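Local coordinates for fat acid-binding protein (Eubacterium ventriosum, PDB 3NYI) that holds a molecule of stearic acid and, as a member of the DegV family, probably serves as a fatty-acid-binding protein, at residues A[161-166]-A[198-203]; A[90-95]-A[125-130]; A[236-241]-A[287-292]; A[165-170]-A[283-288]. All blocks are in the same frame, centred on the assembly; numbering follows the deposited sequence.

Contact 1: A[161-166]-A[198-203]. With STE (stearic acid), chain C.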
# COMPACT_ATOMS: atom_id res chain seq x y z
N SER A 161 13.78 -1.89 -3.92
CA SER A 161 14.32 -1.37 -2.67
C SER A 161 13.23 -1.23 -1.61
O SER A 161 13.54 -1.14 -0.42
CB SER A 161 14.98 -0.00 -2.88
OG SER A 161 13.99 1.03 -2.96
N ALA A 162 11.97 -1.20 -2.04
CA ALA A 162 10.88 -0.97 -1.10
C ALA A 162 10.72 -2.11 -0.10
O ALA A 162 10.84 -3.29 -0.46
CB ALA A 162 9.52 -0.73 -1.87
N ARG A 163 10.42 -1.77 1.15
CA ARG A 163 10.10 -2.79 2.16
C ARG A 163 8.99 -2.31 3.07
O ARG A 163 8.94 -1.13 3.42
CB ARG A 163 11.30 -3.07 3.08
CG ARG A 163 12.53 -3.69 2.44
CD ARG A 163 12.24 -5.11 1.97
NE ARG A 163 13.46 -5.76 1.49
CZ ARG A 163 13.96 -5.61 0.28
NH1 ARG A 163 13.32 -4.86 -0.61
NH2 ARG A 163 15.09 -6.23 -0.05
N ILE A 164 8.12 -3.22 3.51
CA ILE A 164 7.28 -2.93 4.66
C ILE A 164 7.70 -3.86 5.77
O ILE A 164 7.87 -5.06 5.55
CB ILE A 164 5.76 -3.17 4.41
CG1 ILE A 164 5.28 -2.49 3.14
CG2 ILE A 164 4.96 -2.67 5.62
CD1 ILE A 164 3.76 -2.72 2.84
N PHE A 165 7.83 -3.32 6.98
CA PHE A 165 8.10 -4.11 8.16
C PHE A 165 6.94 -3.87 9.12
O PHE A 165 6.68 -2.74 9.50
CB PHE A 165 9.41 -3.64 8.81
CG PHE A 165 10.59 -3.73 7.89
CD1 PHE A 165 11.18 -4.96 7.64
CD2 PHE A 165 11.10 -2.60 7.26
CE1 PHE A 165 12.28 -5.06 6.77
CE2 PHE A 165 12.19 -2.69 6.40
CZ PHE A 165 12.77 -3.94 6.16
N PHE A 166 6.24 -4.93 9.50
CA PHE A 166 5.02 -4.70 10.27
C PHE A 166 4.58 -5.89 11.09
O PHE A 166 5.14 -6.99 10.96
CB PHE A 166 3.87 -4.23 9.36
CG PHE A 166 3.36 -5.27 8.38
CD1 PHE A 166 2.11 -5.86 8.57
CD2 PHE A 166 4.11 -5.63 7.26
CE1 PHE A 166 1.60 -6.79 7.66
CE2 PHE A 166 3.61 -6.57 6.34
CZ PHE A 166 2.35 -7.14 6.54
N ILE A 198 7.45 -9.14 6.62
CA ILE A 198 8.18 -8.29 5.71
C ILE A 198 7.54 -8.38 4.34
O ILE A 198 7.33 -9.48 3.84
CB ILE A 198 9.66 -8.74 5.55
CG1 ILE A 198 10.37 -8.74 6.90
CG2 ILE A 198 10.37 -7.85 4.54
CD1 ILE A 198 11.80 -9.30 6.86
N MSE A 199 7.23 -7.23 3.75
CA MSE A 199 6.81 -7.21 2.35
C MSE A 199 7.98 -6.82 1.47
O MSE A 199 8.58 -5.76 1.65
CB MSE A 199 5.64 -6.26 2.11
CG MSE A 199 5.20 -6.29 0.66
SE MSE A 199 3.59 -5.25 0.25
CE MSE A 199 3.31 -5.96 -1.56
N LYS A 200 8.30 -7.68 0.52
CA LYS A 200 9.36 -7.35 -0.42
C LYS A 200 9.16 -8.14 -1.68
O LYS A 200 8.60 -9.25 -1.65
CB LYS A 200 10.74 -7.65 0.19
CG LYS A 200 11.17 -9.10 0.11
CD LYS A 200 12.62 -9.24 0.63
CE LYS A 200 13.12 -10.68 0.57
NZ LYS A 200 14.54 -10.81 1.05
N ASP A 201 9.58 -7.56 -2.79
CA ASP A 201 9.50 -8.25 -4.06
C ASP A 201 8.05 -8.62 -4.40
O ASP A 201 7.80 -9.64 -5.04
CB ASP A 201 10.34 -9.52 -4.01
CG ASP A 201 11.24 -9.66 -5.20
OD1 ASP A 201 10.88 -10.43 -6.12
OD2 ASP A 201 12.29 -8.99 -5.22
N GLY A 202 7.09 -7.82 -3.94
CA GLY A 202 5.69 -8.03 -4.31
C GLY A 202 4.85 -8.95 -3.45
O GLY A 202 3.65 -9.14 -3.73
N ASP A 203 5.44 -9.49 -2.39
CA ASP A 203 4.73 -10.46 -1.56
C ASP A 203 5.16 -10.35 -0.08
O ASP A 203 6.09 -9.62 0.24
CB ASP A 203 5.02 -11.87 -2.09
CG ASP A 203 3.91 -12.87 -1.77
OD1 ASP A 203 3.05 -12.59 -0.91
OD2 ASP A 203 3.91 -13.97 -2.38
C1 STE C . -8.87 -7.68 -3.90
O1 STE C . -8.56 -7.83 -5.04
O2 STE C . -9.84 -8.25 -3.48
C2 STE C . -7.90 -6.96 -2.93
C3 STE C . -7.08 -7.99 -2.12
C4 STE C . -6.20 -7.26 -1.08
C5 STE C . -5.19 -8.23 -0.42
C6 STE C . -4.36 -7.49 0.65
C7 STE C . -3.41 -8.46 1.40
C8 STE C . -2.51 -7.62 2.34
C9 STE C . -1.54 -8.53 3.14
C10 STE C . -0.73 -7.65 4.13
C11 STE C . 0.36 -6.91 3.35
C12 STE C . 0.43 -5.39 3.59
C13 STE C . -0.14 -4.91 4.94
C14 STE C . 0.89 -3.92 5.53
C15 STE C . 0.27 -3.08 6.67
C16 STE C . 1.42 -2.40 7.46
C17 STE C . 1.78 -1.06 6.80
C18 STE C . 2.80 -0.27 7.66
O HOH W 1 10.22 -4.76 -2.67

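Contact 2: A[90-95]-A[125-130]. With STE (stearic acid), chain C.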
# COMPACT_ATOMS: atom_id res chain seq x y z
N PHE A 90 -0.89 3.28 -11.12
CA PHE A 90 -0.27 2.30 -10.22
C PHE A 90 -1.31 1.42 -9.54
O PHE A 90 -2.36 1.89 -9.13
CB PHE A 90 0.52 3.02 -9.11
CG PHE A 90 1.67 3.82 -9.60
CD1 PHE A 90 2.95 3.29 -9.57
CD2 PHE A 90 1.48 5.11 -10.08
CE1 PHE A 90 4.03 4.03 -10.03
CE2 PHE A 90 2.55 5.86 -10.53
CZ PHE A 90 3.83 5.32 -10.51
N THR A 91 -1.00 0.14 -9.39
CA THR A 91 -1.92 -0.76 -8.71
C THR A 91 -1.18 -1.51 -7.63
O THR A 91 0.05 -1.57 -7.62
CB THR A 91 -2.54 -1.81 -9.67
OG1 THR A 91 -1.53 -2.74 -10.07
CG2 THR A 91 -3.11 -1.15 -10.90
N ILE A 92 -1.96 -2.08 -6.72
CA ILE A 92 -1.43 -2.98 -5.71
C ILE A 92 -0.72 -4.15 -6.42
O ILE A 92 -1.04 -4.47 -7.58
CB ILE A 92 -2.59 -3.49 -4.82
CG1 ILE A 92 -2.07 -4.18 -3.55
CG2 ILE A 92 -3.53 -4.43 -5.63
CD1 ILE A 92 -3.20 -4.57 -2.54
N THR A 93 0.24 -4.78 -5.74
CA THR A 93 0.93 -5.95 -6.29
C THR A 93 -0.01 -7.00 -6.90
O THR A 93 -1.04 -7.34 -6.32
CB THR A 93 1.83 -6.65 -5.24
OG1 THR A 93 2.35 -7.86 -5.80
CG2 THR A 93 1.04 -6.98 -3.99
N THR A 94 0.36 -7.51 -8.08
CA THR A 94 -0.45 -8.52 -8.76
C THR A 94 -0.54 -9.79 -7.96
O THR A 94 -1.41 -10.62 -8.20
CB THR A 94 0.15 -8.91 -10.12
OG1 THR A 94 1.55 -9.18 -9.95
CG2 THR A 94 -0.02 -7.80 -11.11
N LEU A 95 0.39 -9.98 -7.02
CA LEU A 95 0.35 -11.17 -6.17
C LEU A 95 -0.74 -11.13 -5.09
O LEU A 95 -1.02 -12.16 -4.50
CB LEU A 95 1.74 -11.45 -5.53
CG LEU A 95 2.84 -11.72 -6.56
CD1 LEU A 95 4.23 -11.88 -5.91
CD2 LEU A 95 2.49 -12.94 -7.39
N LYS A 125 4.07 -3.61 -7.34
CA LYS A 125 4.67 -4.65 -6.50
C LYS A 125 4.63 -4.28 -5.02
O LYS A 125 5.31 -4.90 -4.20
CB LYS A 125 6.12 -4.99 -6.93
CG LYS A 125 6.24 -5.31 -8.41
CD LYS A 125 7.63 -5.83 -8.79
CE LYS A 125 7.88 -7.21 -8.20
NZ LYS A 125 9.18 -7.80 -8.66
N GLN A 126 3.84 -3.27 -4.67
CA GLN A 126 3.73 -2.82 -3.29
C GLN A 126 2.28 -2.86 -2.79
O GLN A 126 1.38 -3.39 -3.46
CB GLN A 126 4.22 -1.36 -3.19
CG GLN A 126 5.47 -1.05 -4.00
CD GLN A 126 6.68 -1.92 -3.62
OE1 GLN A 126 6.86 -2.30 -2.47
NE2 GLN A 126 7.53 -2.22 -4.62
N ASN A 127 2.07 -2.27 -1.62
CA ASN A 127 0.73 -2.11 -1.05
C ASN A 127 0.84 -1.01 -0.02
O ASN A 127 1.95 -0.71 0.47
CB ASN A 127 0.29 -3.42 -0.37
CG ASN A 127 -1.12 -3.35 0.19
OD1 ASN A 127 -1.93 -2.50 -0.21
ND2 ASN A 127 -1.41 -4.23 1.15
N THR A 128 -0.29 -0.40 0.30
CA THR A 128 -0.36 0.61 1.36
C THR A 128 0.91 1.50 1.40
O THR A 128 1.24 2.13 0.38
CB THR A 128 -0.79 -0.01 2.75
OG1 THR A 128 -0.87 1.01 3.76
CG2 THR A 128 0.15 -1.17 3.21
N VAL A 129 1.59 1.57 2.55
CA VAL A 129 2.70 2.53 2.71
C VAL A 129 3.75 2.51 1.56
O VAL A 129 4.20 3.57 1.13
CB VAL A 129 3.38 2.44 4.12
CG1 VAL A 129 4.10 1.10 4.30
CG2 VAL A 129 4.35 3.64 4.37
N THR A 130 4.14 1.33 1.07
CA THR A 130 5.17 1.29 0.03
C THR A 130 4.59 1.62 -1.33
O THR A 130 5.29 2.06 -2.20
CB THR A 130 5.94 -0.05 -0.05
OG1 THR A 130 5.04 -1.15 0.13
CG2 THR A 130 7.08 -0.13 1.01
C1 STE C . -8.87 -7.68 -3.90
O1 STE C . -8.56 -7.83 -5.04
O2 STE C . -9.84 -8.25 -3.48
C2 STE C . -7.90 -6.96 -2.93
C3 STE C . -7.08 -7.99 -2.12
C4 STE C . -6.20 -7.26 -1.08
C5 STE C . -5.19 -8.23 -0.42
C6 STE C . -4.36 -7.49 0.65
C7 STE C . -3.41 -8.46 1.40
C8 STE C . -2.51 -7.62 2.34
C9 STE C . -1.54 -8.53 3.14
C10 STE C . -0.73 -7.65 4.13
C11 STE C . 0.36 -6.91 3.35
C12 STE C . 0.43 -5.39 3.59
C13 STE C . -0.14 -4.91 4.94
C14 STE C . 0.89 -3.92 5.53
C15 STE C . 0.27 -3.08 6.67
C16 STE C . 1.42 -2.40 7.46
C17 STE C . 1.78 -1.06 6.80
C18 STE C . 2.80 -0.27 7.66

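Contact 3: A[236-241]-A[287-292]. With STE (stearic acid), chain C.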
# COMPACT_ATOMS: atom_id res chain seq x y z
N PHE A 236 17.40 6.40 2.13
CA PHE A 236 15.98 5.96 2.14
C PHE A 236 15.01 7.00 2.69
O PHE A 236 15.36 7.81 3.54
CB PHE A 236 15.83 4.67 2.97
CG PHE A 236 16.36 3.45 2.29
CD1 PHE A 236 15.50 2.57 1.66
CD2 PHE A 236 17.73 3.20 2.26
CE1 PHE A 236 15.99 1.44 1.01
CE2 PHE A 236 18.22 2.06 1.62
CZ PHE A 236 17.36 1.20 0.99
N ILE A 237 13.78 6.95 2.17
CA ILE A 237 12.63 7.64 2.75
C ILE A 237 11.92 6.67 3.69
O ILE A 237 11.79 5.50 3.38
CB ILE A 237 11.62 8.01 1.63
CG1 ILE A 237 12.26 9.02 0.67
CG2 ILE A 237 10.32 8.55 2.23
CD1 ILE A 237 12.69 10.32 1.35
N VAL A 238 11.46 7.14 4.85
CA VAL A 238 10.80 6.25 5.80
C VAL A 238 9.45 6.84 6.22
O VAL A 238 9.35 8.02 6.56
CB VAL A 238 11.69 6.01 7.03
CG1 VAL A 238 11.05 5.02 7.97
CG2 VAL A 238 13.07 5.53 6.61
N SER A 239 8.39 6.02 6.16
CA SER A 239 7.06 6.45 6.62
C SER A 239 6.40 5.35 7.43
O SER A 239 6.78 4.18 7.33
CB SER A 239 6.15 6.84 5.46
OG SER A 239 6.64 7.99 4.78
N VAL A 240 5.39 5.73 8.22
CA VAL A 240 4.70 4.79 9.11
C VAL A 240 3.24 4.57 8.68
O VAL A 240 2.60 5.49 8.16
CB VAL A 240 4.76 5.28 10.59
CG1 VAL A 240 3.69 4.60 11.43
CG2 VAL A 240 6.16 5.05 11.20
N GLY A 241 2.74 3.36 8.91
CA GLY A 241 1.31 3.06 8.75
C GLY A 241 0.72 2.54 10.05
O GLY A 241 1.35 1.76 10.78
N LEU A 287 6.17 0.12 9.35
CA LEU A 287 6.81 1.19 8.61
C LEU A 287 7.20 0.68 7.24
O LEU A 287 7.39 -0.52 7.03
CB LEU A 287 8.05 1.72 9.36
CG LEU A 287 9.25 0.78 9.49
CD1 LEU A 287 10.54 1.57 9.56
CD2 LEU A 287 9.11 -0.11 10.72
N GLY A 288 7.26 1.61 6.28
CA GLY A 288 7.71 1.32 4.94
C GLY A 288 8.91 2.18 4.60
O GLY A 288 9.08 3.29 5.14
N VAL A 289 9.77 1.67 3.73
CA VAL A 289 10.94 2.43 3.31
C VAL A 289 11.10 2.27 1.82
O VAL A 289 10.63 1.28 1.24
CB VAL A 289 12.24 1.97 4.03
CG1 VAL A 289 12.01 1.89 5.53
CG2 VAL A 289 12.71 0.61 3.47
N ILE A 290 11.75 3.23 1.19
CA ILE A 290 12.07 3.12 -0.22
C ILE A 290 13.28 3.98 -0.50
O ILE A 290 13.53 4.96 0.21
CB ILE A 290 10.88 3.57 -1.12
CG1 ILE A 290 11.03 3.05 -2.55
CG2 ILE A 290 10.76 5.09 -1.11
CD1 ILE A 290 9.73 3.19 -3.43
N ARG A 291 14.04 3.63 -1.54
CA ARG A 291 15.23 4.40 -1.89
C ARG A 291 14.82 5.76 -2.43
O ARG A 291 13.81 5.86 -3.12
CB ARG A 291 16.07 3.68 -2.96
CG ARG A 291 17.03 2.63 -2.44
CD ARG A 291 18.18 3.28 -1.70
NE ARG A 291 19.06 4.02 -2.59
CZ ARG A 291 20.16 3.52 -3.15
NH1 ARG A 291 20.52 2.26 -2.92
NH2 ARG A 291 20.89 4.28 -3.95
N LYS A 292 15.60 6.79 -2.14
CA LYS A 292 15.40 8.08 -2.79
C LYS A 292 15.90 7.98 -4.23
O LYS A 292 17.05 7.61 -4.45
CB LYS A 292 16.16 9.20 -2.08
CG LYS A 292 15.90 9.31 -0.60
CD LYS A 292 17.09 10.05 0.04
CE LYS A 292 16.79 10.52 1.44
NZ LYS A 292 17.92 11.36 1.95
C1 STE C . -8.87 -7.68 -3.90
O1 STE C . -8.56 -7.83 -5.04
O2 STE C . -9.84 -8.25 -3.48
C2 STE C . -7.90 -6.96 -2.93
C3 STE C . -7.08 -7.99 -2.12
C4 STE C . -6.20 -7.26 -1.08
C5 STE C . -5.19 -8.23 -0.42
C6 STE C . -4.36 -7.49 0.65
C7 STE C . -3.41 -8.46 1.40
C8 STE C . -2.51 -7.62 2.34
C9 STE C . -1.54 -8.53 3.14
C10 STE C . -0.73 -7.65 4.13
C11 STE C . 0.36 -6.91 3.35
C12 STE C . 0.43 -5.39 3.59
C13 STE C . -0.14 -4.91 4.94
C14 STE C . 0.89 -3.92 5.53
C15 STE C . 0.27 -3.08 6.67
C16 STE C . 1.42 -2.40 7.46
C17 STE C . 1.78 -1.06 6.80
C18 STE C . 2.80 -0.27 7.66

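Contact 4: A[165-170]-A[283-288]. With STE (stearic acid), chain C.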
# COMPACT_ATOMS: atom_id res chain seq x y z
N PHE A 165 7.83 -3.32 6.98
CA PHE A 165 8.10 -4.11 8.16
C PHE A 165 6.94 -3.87 9.12
O PHE A 165 6.68 -2.74 9.50
CB PHE A 165 9.41 -3.64 8.81
CG PHE A 165 10.59 -3.73 7.89
CD1 PHE A 165 11.18 -4.96 7.64
CD2 PHE A 165 11.10 -2.60 7.26
CE1 PHE A 165 12.28 -5.06 6.77
CE2 PHE A 165 12.19 -2.69 6.40
CZ PHE A 165 12.77 -3.94 6.16
N PHE A 166 6.24 -4.93 9.50
CA PHE A 166 5.02 -4.70 10.27
C PHE A 166 4.58 -5.89 11.09
O PHE A 166 5.14 -6.99 10.96
CB PHE A 166 3.87 -4.23 9.36
CG PHE A 166 3.36 -5.27 8.38
CD1 PHE A 166 2.11 -5.86 8.57
CD2 PHE A 166 4.11 -5.63 7.26
CE1 PHE A 166 1.60 -6.79 7.66
CE2 PHE A 166 3.61 -6.57 6.34
CZ PHE A 166 2.35 -7.14 6.54
N THR A 167 3.59 -5.65 11.94
CA THR A 167 2.97 -6.73 12.69
C THR A 167 1.45 -6.56 12.66
O THR A 167 0.95 -5.53 12.23
CB THR A 167 3.52 -6.80 14.13
OG1 THR A 167 3.12 -8.04 14.73
CG2 THR A 167 3.03 -5.62 14.97
N VAL A 168 0.73 -7.60 13.08
CA VAL A 168 -0.73 -7.57 13.09
C VAL A 168 -1.24 -8.20 14.38
O VAL A 168 -0.46 -8.72 15.16
CB VAL A 168 -1.29 -8.33 11.89
CG1 VAL A 168 -0.89 -7.61 10.58
CG2 VAL A 168 -0.79 -9.78 11.89
N GLY A 169 -2.55 -8.15 14.62
CA GLY A 169 -3.10 -8.63 15.89
C GLY A 169 -3.33 -10.14 15.98
O GLY A 169 -3.46 -10.69 17.07
N SER A 170 -3.36 -10.80 14.83
CA SER A 170 -3.65 -12.23 14.76
C SER A 170 -3.42 -12.68 13.34
O SER A 170 -3.21 -11.85 12.45
CB SER A 170 -5.12 -12.50 15.13
OG SER A 170 -5.99 -11.99 14.14
N TYR A 283 -5.67 -4.29 13.56
CA TYR A 283 -4.50 -3.86 14.34
C TYR A 283 -3.12 -3.95 13.66
O TYR A 283 -2.14 -4.28 14.32
CB TYR A 283 -4.46 -4.59 15.68
CG TYR A 283 -5.79 -4.51 16.40
CD1 TYR A 283 -6.29 -3.29 16.83
CD2 TYR A 283 -6.56 -5.64 16.60
CE1 TYR A 283 -7.51 -3.20 17.47
CE2 TYR A 283 -7.79 -5.57 17.24
CZ TYR A 283 -8.25 -4.35 17.67
OH TYR A 283 -9.47 -4.27 18.31
N PRO A 284 -3.03 -3.60 12.37
CA PRO A 284 -1.69 -3.61 11.77
C PRO A 284 -0.90 -2.37 12.18
O PRO A 284 -1.50 -1.33 12.41
CB PRO A 284 -1.97 -3.54 10.27
CG PRO A 284 -3.35 -2.89 10.16
CD PRO A 284 -4.02 -2.92 11.51
N ILE A 285 0.42 -2.49 12.28
CA ILE A 285 1.25 -1.31 12.55
C ILE A 285 2.66 -1.59 12.05
O ILE A 285 3.16 -2.70 12.17
CB ILE A 285 1.25 -0.95 14.04
CG1 ILE A 285 2.03 0.35 14.28
CG2 ILE A 285 1.80 -2.10 14.89
CD1 ILE A 285 1.69 1.04 15.59
N GLY A 286 3.28 -0.59 11.45
CA GLY A 286 4.58 -0.85 10.85
C GLY A 286 5.12 0.35 10.12
O GLY A 286 4.62 1.46 10.27
N LEU A 287 6.17 0.12 9.35
CA LEU A 287 6.81 1.19 8.61
C LEU A 287 7.20 0.68 7.24
O LEU A 287 7.39 -0.52 7.03
CB LEU A 287 8.05 1.72 9.36
CG LEU A 287 9.25 0.78 9.49
CD1 LEU A 287 10.54 1.57 9.56
CD2 LEU A 287 9.11 -0.11 10.72
N GLY A 288 7.26 1.61 6.28
CA GLY A 288 7.71 1.32 4.94
C GLY A 288 8.91 2.18 4.60
O GLY A 288 9.08 3.29 5.14
C1 STE C . -8.87 -7.68 -3.90
O1 STE C . -8.56 -7.83 -5.04
O2 STE C . -9.84 -8.25 -3.48
C2 STE C . -7.90 -6.96 -2.93
C3 STE C . -7.08 -7.99 -2.12
C4 STE C . -6.20 -7.26 -1.08
C5 STE C . -5.19 -8.23 -0.42
C6 STE C . -4.36 -7.49 0.65
C7 STE C . -3.41 -8.46 1.40
C8 STE C . -2.51 -7.62 2.34
C9 STE C . -1.54 -8.53 3.14
C10 STE C . -0.73 -7.65 4.13
C11 STE C . 0.36 -6.91 3.35
C12 STE C . 0.43 -5.39 3.59
C13 STE C . -0.14 -4.91 4.94
C14 STE C . 0.89 -3.92 5.53
C15 STE C . 0.27 -3.08 6.67
C16 STE C . 1.42 -2.40 7.46
C17 STE C . 1.78 -1.06 6.80
C18 STE C . 2.80 -0.27 7.66
O HOH W 2 -4.84 -7.11 13.16

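Contact 1: A[161-166]-A[198-203]
Arg-163 and Lys-200 run alongside each other in the same direction at the end of an antiparallel strand pair. CB of Lys-200 packs 3.4 Å from CD of Arg-163, while CD of the lysine sits over one face of the guanidinium, displaced toward its rim. A bend at chi2 (-67°) folds the arginine back, and its NH1 reaches Ala-162 O at 2.9 Å. That oxygen lies in the guanidinium plane, although NH1 stands above the plane of the carbonyl; NH1 also donates to Ala-160 O, its stronger partner. With an alanine here, both carbonyls would probably lose their guanidinium donor and the chain of Lys-200 the surface it lies on. One residue on, Ile-164 CD1 meets the selenium of Met-199 (selenomethionine) at 3.6 Å, and paired backbone bonds fix the register, with Met-199 N 2.9 Å from Ile-164 O. On the other face of the sheet, Phe-165 CD1 touches Ile-198 CG1 at 3.9 Å. Ile-164 also turns CG2 toward the acyl tail. A type I' turn from Lys-200 to Asp-203 then closes the beta hairpin of strands 194-200 and 203-210, whose first strand borders 163-167 within a mixed sheet.

Contact 2: A[90-95]-A[125-130]
Ile-92 and Asn-127 meet in the wall of the fatty-acid pocket, where the loop after strand 87-91 runs beside the approach to helix 128-143. Their side chains lie alongside each other, and Ile-92 CD1 rests 3.4 Å from Asn-127 OD1. With CG anti to the backbone N (chi1 -177°), the asparagine extends past the isoleucine and brings ND2 to 3.3 Å from C12 of the stearic acid. ND2 is also hydrogen-bonded to Ser-276 OG, so the same nitrogen that is tied to the serine abuts the acyl chain. A leucine at Asn-127 would probably leave Ser-276 without this amide partner and the side chain freer to turn against the lipid. Farther along, Thr-128 CG2 lies 3.7 Å from C14 of the acyl chain, while its hydroxyl is hydrogen-bonded to Asp-14.

One backbone bond ties the two segments: Thr-93 N donates to Gln-126 O at 2.9 Å (159°). Thr-93 CB also packs 3.7 Å from Lys-125 C. Its OG1 accepts from Leu-95 N at 3.1 Å, forming an ST turn, and is also hydrogen-bonded to Gly-202 O. The chemistry is therefore mixed: Asn-127 ND2, though bonded to Ser-276, touches the hydrocarbon by van der Waals contact beside the methyls of Thr-128 and Val-129, consistent with a tail recognised by shape and apolar contact rather than by charge.

Contact 3: A[236-241]-A[287-292]
Ile-237 and Ile-290 form a hydrogen-bonded pair in the antiparallel join between strands 236-242 and 285-291, part of the six-stranded mixed sheet of this DegV-family protein. This is the tight part. Ile-237 N donates to Ile-290 O at 2.8 Å, and two residues on Gly-288 N donates to Ser-239 O, also at 2.8 Å; each is returned by a longer bond, 3.2 Å from Ile-290 N to Ile-237 O in the first pair. The non-hydrogen-bonded pair between them packs through side chains: Val-238 CG2 runs alongside Val-289 CG1 at 3.9 Å, while its other branch, CG1, lies 3.8 Å from Leu-287 CD1. Val-238, Val-240 and Leu-287 share a face that helix 246-260 and the loop at Leu-264 help to cover. On the other face Ile-237 and Ser-239 meet helix 128-143, and the serine hydroxyl is hydrogen-bonded to Thr-268 and Asp-265.

Beyond Ile-237 and Ile-290 the contact runs out toward solvent along the outer chains of Arg-291 and Lys-292, both partly exposed. Lys-292 crosses Ile-237 at about a right angle, its CG 3.9 Å from Ile-237 CG1, before its extended chain carries NZ to Asp-234 O. Arg-291, bent at chi2 and chi3, sends NE to Thr-295 OG1. Beneath it the buried Phe-236 ring is closely packed: Arg-291 CD passes over one ring face, a CH-pi contact 3.7 Å from the centroid and 22° off the normal.

Contact 4: A[165-170]-A[283-288]
Tyr-283 and Gly-169 start this antiparallel pairing at its loose end, where they meet mainly through a water, which accepts from Gly-169 N at 2.9 Å and from Tyr-283 N. A side chain at Gly-169 would press tightly on the tyrosine ring. Pro-284 comes next: its CA-H points at Thr-167 O (3.3 Å between CA and O), while its CB lies beside Val-168 CG1. With Ile-285 the strand proper begins. Its backbone exchanges two hydrogen bonds with Thr-167, and its CG2 meets Thr-167 CG2 at 3.7 Å, the side chains running side by side; the threonine hydroxyl is turned to Pro-195 O instead.

The strands come closest at Gly-286. Gly-286 CA is only 3.9 Å from Phe-166 CA, and a CB on the glycine would collide with Phe-165 O and with Phe-166 CB. C18 of the stearic acid lies 3.4 Å from Gly-286 C. Phe-166 turns its ring to the same chain: with CG placed between its backbone N and carbonyl carbon (chi1 68°), one ring face receives C14 of the acyl chain, 3.5 Å above the plane and over the ring centre. Leu-287 closes the pairing, its O accepting from Phe-165 N at 2.8 Å and its CD2 lying 4.0 Å from Phe-165 CB. Phe-165, Ile-285 and Leu-287 pack on helix 213-231, and the last two also on helix 246-260, whereas Tyr-283 and Pro-284 touch helix 48-57; strands 194-200 and 236-242 flank the pair.

Overall arrangement
Contacts 1, 4 and 3 follow one another across a single sheet, in the strand order 194-200, 163-167, 285-291, 236-242. Contact 4 shares Phe-165 and Phe-166 with contact 1, and Leu-287 and Gly-288 with contact 3. Contact 2 lies at the C-terminal end of strand 87-91 of the other sheet, its centre about 10 Å from that of contact 1 and about 16 Å from that of contact 4. Contacts 1 and 2 are joined by the hydrogen bond between Gly-202 O and Thr-93 OG1 (2.8 Å), and Val-129 CG1 packs 3.7 Å from Gly-288 CA. All four touch the acyl chain, contact 2 from its middle onward, whereas the carboxyl end is hydrogen-bonded to Ser-97 and Thr-65: a worked example of a sheet and a helix start jointly enclosing a lipid.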